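Local coordinates for YfdX protein (Salmonella enterica I, PDB 6A02) that is of uncertain molecular function but is implicated in both the antibiotic stress response and the virulence of Salmonella Typhi, at residues Ile28-Phe33 and Glu44-Gln49; Val87-Asp90 and Gln96-Asp99; Gln106-Lys109 and Gly115-Glu118. One frame throughout, in Å; residues are numbered along the deposited sequence. Where two conformers were deposited one is given.

Interaction 1. Residues Ile28-Phe33 and Glu44-Gln49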
# COMPACT_ATOMS: atom_id res chain seq x y z
N ILE A 28 17.36 1.01 6.21
CA ILE A 28 17.15 2.36 5.70
C ILE A 28 15.91 3.00 6.33
O ILE A 28 15.94 4.17 6.74
CB ILE A 28 17.06 2.32 4.15
CG1 ILE A 28 18.45 2.13 3.55
CG2 ILE A 28 16.40 3.57 3.59
CD1 ILE A 28 18.39 1.79 2.08
N GLY A 29 14.81 2.24 6.42
CA GLY A 29 13.62 2.77 7.06
C GLY A 29 13.82 3.07 8.54
O GLY A 29 13.38 4.11 9.04
N MET A 30 14.49 2.16 9.25
CA MET A 30 14.74 2.39 10.67
C MET A 30 15.66 3.58 10.86
O MET A 30 15.47 4.40 11.78
CB MET A 30 15.34 1.14 11.31
CG MET A 30 14.40 -0.07 11.36
SD MET A 30 15.04 -1.45 12.32
CE MET A 30 15.61 -0.48 13.73
N SER A 31 16.66 3.72 9.99
CA SER A 31 17.56 4.86 10.06
C SER A 31 16.79 6.17 9.94
O SER A 31 16.99 7.10 10.74
CB SER A 31 18.61 4.75 8.96
OG SER A 31 19.47 5.88 8.93
N ARG A 32 15.89 6.26 8.96
CA ARG A 32 15.14 7.50 8.79
C ARG A 32 14.31 7.81 10.03
O ARG A 32 14.27 8.95 10.48
CB ARG A 32 14.24 7.41 7.55
CG ARG A 32 13.41 8.66 7.35
CD ARG A 32 12.79 8.68 5.96
NE ARG A 32 11.93 9.83 5.74
CZ ARG A 32 10.63 9.84 6.00
NH1 ARG A 32 10.05 8.75 6.50
NH2 ARG A 32 9.91 10.92 5.78
N PHE A 33 13.66 6.79 10.59
CA PHE A 33 12.86 7.04 11.79
C PHE A 33 13.72 7.58 12.92
O PHE A 33 13.31 8.51 13.63
CB PHE A 33 12.16 5.76 12.24
CG PHE A 33 11.42 5.92 13.54
CD1 PHE A 33 10.19 6.56 13.58
CD2 PHE A 33 11.99 5.51 14.73
CE1 PHE A 33 9.51 6.75 14.79
CE2 PHE A 33 11.31 5.69 15.94
CZ PHE A 33 10.08 6.31 15.96
N GLU A 44 22.90 6.80 11.97
CA GLU A 44 24.14 6.58 11.22
C GLU A 44 24.57 5.12 11.28
O GLU A 44 25.02 4.57 10.27
CB GLU A 44 25.25 7.49 11.75
CG GLU A 44 24.97 8.96 11.49
CD GLU A 44 26.04 9.87 12.01
OE1 GLU A 44 27.03 9.35 12.57
OE2 GLU A 44 25.88 11.11 11.87
N GLN A 45 24.42 4.48 12.45
CA GLN A 45 24.77 3.07 12.57
C GLN A 45 23.93 2.21 11.64
O GLN A 45 24.45 1.30 10.98
CB GLN A 45 24.58 2.60 14.01
CG GLN A 45 25.59 3.16 15.02
CD GLN A 45 25.35 2.65 16.43
OE1 GLN A 45 24.21 2.43 16.85
NE2 GLN A 45 26.44 2.44 17.18
N LEU A 46 22.63 2.50 11.56
CA LEU A 46 21.74 1.71 10.72
C LEU A 46 22.02 1.94 9.24
O LEU A 46 22.03 0.99 8.45
CB LEU A 46 20.29 2.06 11.06
CG LEU A 46 19.82 1.56 12.42
CD1 LEU A 46 18.62 2.35 12.90
CD2 LEU A 46 19.49 0.08 12.36
N ALA A 47 22.28 3.19 8.85
CA ALA A 47 22.62 3.47 7.46
C ALA A 47 23.97 2.86 7.09
O ALA A 47 24.15 2.38 5.97
CB ALA A 47 22.61 4.98 7.20
N ALA A 48 24.91 2.85 8.04
CA ALA A 48 26.20 2.21 7.78
C ALA A 48 26.03 0.71 7.57
O ALA A 48 26.69 0.12 6.71
CB ALA A 48 27.17 2.49 8.92
N GLN A 49 25.14 0.08 8.34
CA GLN A 49 24.89 -1.34 8.11
C GLN A 49 24.28 -1.56 6.73
O GLN A 49 24.66 -2.49 6.02
CB GLN A 49 23.98 -1.93 9.19
CG GLN A 49 24.55 -1.94 10.61
CD GLN A 49 23.51 -2.34 11.65
OE1 GLN A 49 22.33 -2.49 11.35
NE2 GLN A 49 23.96 -2.50 12.89

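Interaction 2. Residues Val87-Asp90 and Gln96-Asp99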
# COMPACT_ATOMS: atom_id res chain seq x y z
N VAL A 87 -3.28 -14.76 -4.69
CA VAL A 87 -4.22 -15.71 -5.28
C VAL A 87 -5.51 -14.98 -5.64
O VAL A 87 -5.87 -13.96 -5.04
CB VAL A 87 -4.52 -16.90 -4.34
CG1 VAL A 87 -3.25 -17.70 -4.10
CG2 VAL A 87 -5.09 -16.40 -3.01
N ALA A 88 -6.19 -15.49 -6.66
CA ALA A 88 -7.51 -15.00 -7.06
C ALA A 88 -8.42 -16.20 -7.21
O ALA A 88 -8.23 -17.03 -8.11
CB ALA A 88 -7.43 -14.23 -8.38
N GLU A 89 -9.42 -16.30 -6.33
CA GLU A 89 -10.27 -17.48 -6.24
C GLU A 89 -11.60 -17.23 -6.95
O GLU A 89 -12.35 -16.34 -6.56
CB GLU A 89 -10.52 -17.83 -4.78
CG GLU A 89 -9.24 -18.12 -4.01
CD GLU A 89 -9.51 -18.83 -2.71
OE1 GLU A 89 -10.63 -19.36 -2.53
OE2 GLU A 89 -8.61 -18.87 -1.86
N ASP A 90 -11.87 -18.02 -7.98
CA ASP A 90 -13.19 -18.04 -8.60
C ASP A 90 -14.18 -18.69 -7.64
O ASP A 90 -13.82 -19.48 -6.77
CB ASP A 90 -13.16 -18.90 -9.86
CG ASP A 90 -12.60 -18.18 -11.07
OD1 ASP A 90 -12.07 -17.06 -10.92
OD2 ASP A 90 -12.66 -18.76 -12.17
N GLN A 96 -16.87 -29.23 -5.07
CA GLN A 96 -15.91 -29.32 -6.16
C GLN A 96 -14.58 -28.66 -5.81
O GLN A 96 -13.52 -29.12 -6.23
CB GLN A 96 -16.50 -28.70 -7.43
CG GLN A 96 -15.56 -28.75 -8.64
CD GLN A 96 -16.10 -27.97 -9.83
OE1 GLN A 96 -17.20 -27.41 -9.77
NE2 GLN A 96 -15.33 -27.92 -10.91
N LYS A 97 -14.62 -27.59 -5.02
CA LYS A 97 -13.40 -26.86 -4.71
C LYS A 97 -12.55 -27.60 -3.68
O LYS A 97 -11.32 -27.58 -3.75
CB LYS A 97 -13.73 -25.46 -4.21
CG LYS A 97 -12.50 -24.58 -4.09
CD LYS A 97 -12.85 -23.27 -3.47
CE LYS A 97 -11.63 -22.39 -3.38
NZ LYS A 97 -12.01 -21.03 -2.93
N ASN A 98 -13.20 -28.25 -2.71
CA ASN A 98 -12.47 -29.04 -1.71
C ASN A 98 -11.63 -30.11 -2.38
O ASN A 98 -10.44 -30.27 -2.08
CB ASN A 98 -13.46 -29.67 -0.73
CG ASN A 98 -14.13 -28.65 0.16
OD1 ASN A 98 -13.72 -27.50 0.22
ND2 ASN A 98 -15.18 -29.07 0.85
N ASP A 99 -12.23 -30.87 -3.30
CA ASP A 99 -11.49 -31.93 -3.98
C ASP A 99 -10.34 -31.37 -4.80
O ASP A 99 -9.26 -31.97 -4.88
CB ASP A 99 -12.44 -32.76 -4.85
CG ASP A 99 -13.57 -33.38 -4.05
OD1 ASP A 99 -13.44 -33.48 -2.81
OD2 ASP A 99 -14.60 -33.76 -4.65
O HOH W 1 -14.68 -20.65 -4.31

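Interaction 3. Residues Gln106-Lys109 and Gly115-Glu118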
# COMPACT_ATOMS: atom_id res chain seq x y z
N GLN A 106 -1.40 -31.90 -2.48
CA GLN A 106 -0.48 -33.00 -2.77
C GLN A 106 0.71 -32.53 -3.60
O GLN A 106 1.85 -32.93 -3.34
CB GLN A 106 -1.23 -34.12 -3.49
CG GLN A 106 -0.36 -35.28 -3.95
CD GLN A 106 0.19 -36.08 -2.79
OE1 GLN A 106 -0.42 -36.15 -1.72
NE2 GLN A 106 1.35 -36.70 -2.99
N LYS A 107 0.47 -31.67 -4.59
CA LYS A 107 1.57 -31.17 -5.41
C LYS A 107 2.53 -30.31 -4.60
O LYS A 107 3.75 -30.36 -4.81
CB LYS A 107 1.01 -30.40 -6.60
CG LYS A 107 0.10 -31.23 -7.48
CD LYS A 107 0.84 -32.45 -8.02
CE LYS A 107 -0.06 -33.27 -8.93
NZ LYS A 107 0.64 -34.50 -9.41
N MET A 108 2.01 -29.49 -3.69
CA MET A 108 2.90 -28.72 -2.82
C MET A 108 3.75 -29.63 -1.95
O MET A 108 4.97 -29.43 -1.83
CB MET A 108 2.11 -27.73 -1.97
CG MET A 108 1.70 -26.50 -2.74
SD MET A 108 0.82 -25.28 -1.74
CE MET A 108 -0.82 -25.99 -1.80
N LYS A 109 3.13 -30.65 -1.36
CA LYS A 109 3.87 -31.66 -0.61
C LYS A 109 4.99 -32.26 -1.45
O LYS A 109 6.10 -32.48 -0.95
CB LYS A 109 2.92 -32.76 -0.14
CG LYS A 109 3.62 -33.95 0.52
CD LYS A 109 2.81 -35.24 0.43
CE LYS A 109 1.56 -35.20 1.29
NZ LYS A 109 1.15 -36.58 1.68
N GLY A 115 2.90 -28.45 -11.11
CA GLY A 115 1.70 -29.18 -10.77
C GLY A 115 0.82 -28.45 -9.77
O GLY A 115 -0.40 -28.59 -9.81
N THR A 116 1.43 -27.67 -8.87
CA THR A 116 0.66 -26.87 -7.94
C THR A 116 -0.15 -25.81 -8.68
O THR A 116 -1.36 -25.66 -8.46
CB THR A 116 1.59 -26.22 -6.91
OG1 THR A 116 2.25 -27.25 -6.17
CG2 THR A 116 0.81 -25.33 -5.95
N ILE A 117 0.51 -25.07 -9.57
CA ILE A 117 -0.18 -24.05 -10.36
C ILE A 117 -1.32 -24.66 -11.15
O ILE A 117 -2.43 -24.12 -11.20
CB ILE A 117 0.83 -23.30 -11.26
CG1 ILE A 117 1.94 -22.67 -10.41
CG2 ILE A 117 0.11 -22.25 -12.10
CD1 ILE A 117 1.42 -21.78 -9.29
N GLU A 118 -1.07 -25.83 -11.76
CA GLU A 118 -2.11 -26.43 -12.59
C GLU A 118 -3.27 -26.96 -11.75
O GLU A 118 -4.44 -26.80 -12.13
CB GLU A 118 -1.50 -27.50 -13.50
CG GLU A 118 -0.72 -26.91 -14.68
CD GLU A 118 -1.50 -25.84 -15.46
OE1 GLU A 118 -2.68 -26.09 -15.80
OE2 GLU A 118 -0.94 -24.76 -15.72

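Interaction 1. Residues Ile28-Phe33 and Glu44-Gln49
L46 lies against the backbone of the facing helix at M30 and S31, a good example of how one branched side chain and a few small ones let helices pack closely. Its CD1 methyl comes to 3.8 Å from S31 N and lies 3.8 Å from M30 CB, the M30 and L46 side chains crossing at a slant, while CB of L46 sits 3.8 Å from S31 CB. With CG anti to the carbonyl carbon (chi1 -71°), the CD1 branch is placed against the M30-S31 peptide. Residues 28-33 and 44-49 belong to consecutive helices, 19-36 and 40-54, which fold back on each other as an antiparallel helical hairpin; their local axes approach to 8.0 Å at 161°. The small S31 and A47 are consistent with this close approach: the CA atoms of S31 and L46 are only 5.3 Å apart. The S31 hydroxyl, set opposite the backbone N by chi1 177°, is turned toward the facing helix, where OG stands 3.7 Å from A47 CB. Its polar need is met by A43 O, one turn before A47, through a hydrogen bond that ties the two helices directly. M150 of helix 136-151 and L162 of helix 155-167 also touch S31.

Interaction 2. Residues Val87-Asp90 and Gln96-Asp99
E89 ends strand 77-89 in an extended conformation and K97 lies in the early part of helix 94-109, so their CA atoms stand 10.0 Å apart and the side chains must span the gap. K97 does most of the reaching: with CG anti to the backbone N (chi1 -170°) and every later torsion near 180°, it is a straight rod that delivers its ammonium group to the strand. The E89 and K97 side chains cross at about a right angle. Their charged ends are placed as for a salt bridge between E89 OE1 and K97 NZ, but lie too close in the model for its geometry to be relied on. A water bridges the same two segments, accepting from K97 NZ at 3.0 Å and donating to D90 O, just beyond the strand, at 2.9 Å. The other carboxylate oxygen, OE2, is hydrogen-bonded to Y156 OH of the second subunit, and D90 OD2 pairs with K141 NZ of the third. If NZ is roughly where it is modelled, its charge would tend to steady the carboxylate; E89, near K97 of its own chain and bonded to Y156 of the second subunit, probably helps relate the strand-to-helix connection to the subunit interface.

Interaction 3. Residues Gln106-Lys109 and Gly115-Glu118
Rotation about CA-CB decides what T116 offers to the facing helix: chi1 of -62° puts CG2 anti to the backbone N and OG1 beside it, so that the methyl meets M108 while the hydroxyl lies near K107. On the other side both K107 and M108 have CG anti to their carbonyl carbons, and a second bend in K107 (chi2 -59°) folds its chain along the backbone of G115. The result is a close fit of small and flexible groups. M108 CG touches T116 CG2 at 3.5 Å, the two side chains crossing at about a right angle. K107 CB lies 3.4 Å from T116 OG1, and K107 CG rests 3.6 Å from G115 O. G115 has no side chain, and the aliphatic part of the lysine lies where a beta carbon of residue 115 would come tightly close, K107 CD standing 4.4 Å from G115 CA. The hydroxyl also comes near M108 N, but the angle is too poor for a hydrogen bond; OG1 is hydrogen-bonded to D112 O, in the loop just before helix 113-122. D112 serves twice, since its OD1 also accepts from G115 N, and the two bonds probably help fix the start of the helix. The lysine amino group is carried away from the interface, where it makes a weak, long ion pair with E110. Beyond M108 the surface continues into another chain, Y155 of the second subunit packing on the methionine. With K107 and T116 only 5.1 Å apart at their CA atoms, the arrangement is that of two consecutive helices joined by a short three-residue loop: helix 94-109 stops, the chain turns, and helix 113-122 begins with its first turn pressed against the last turn of its predecessor.

The three contacts illustrate how local connections can be spread over an elongated chain. Interaction 1 sits on one side of the chain's centre, in a group of helices, and interactions 2 and 3 on the other, their centres about 43 and 41 Å from that of interaction 1. The latter two are neighbours, with centres about 13 Å apart and nearest atoms about 8 Å apart, and they share helix 94-109: residues 96-99 tie its start to the strand end, residues 106-109 its finish to the next helix. All three reach the second subunit. The nearest sodium ion to any of them is about 8 Å from the M30 side chain.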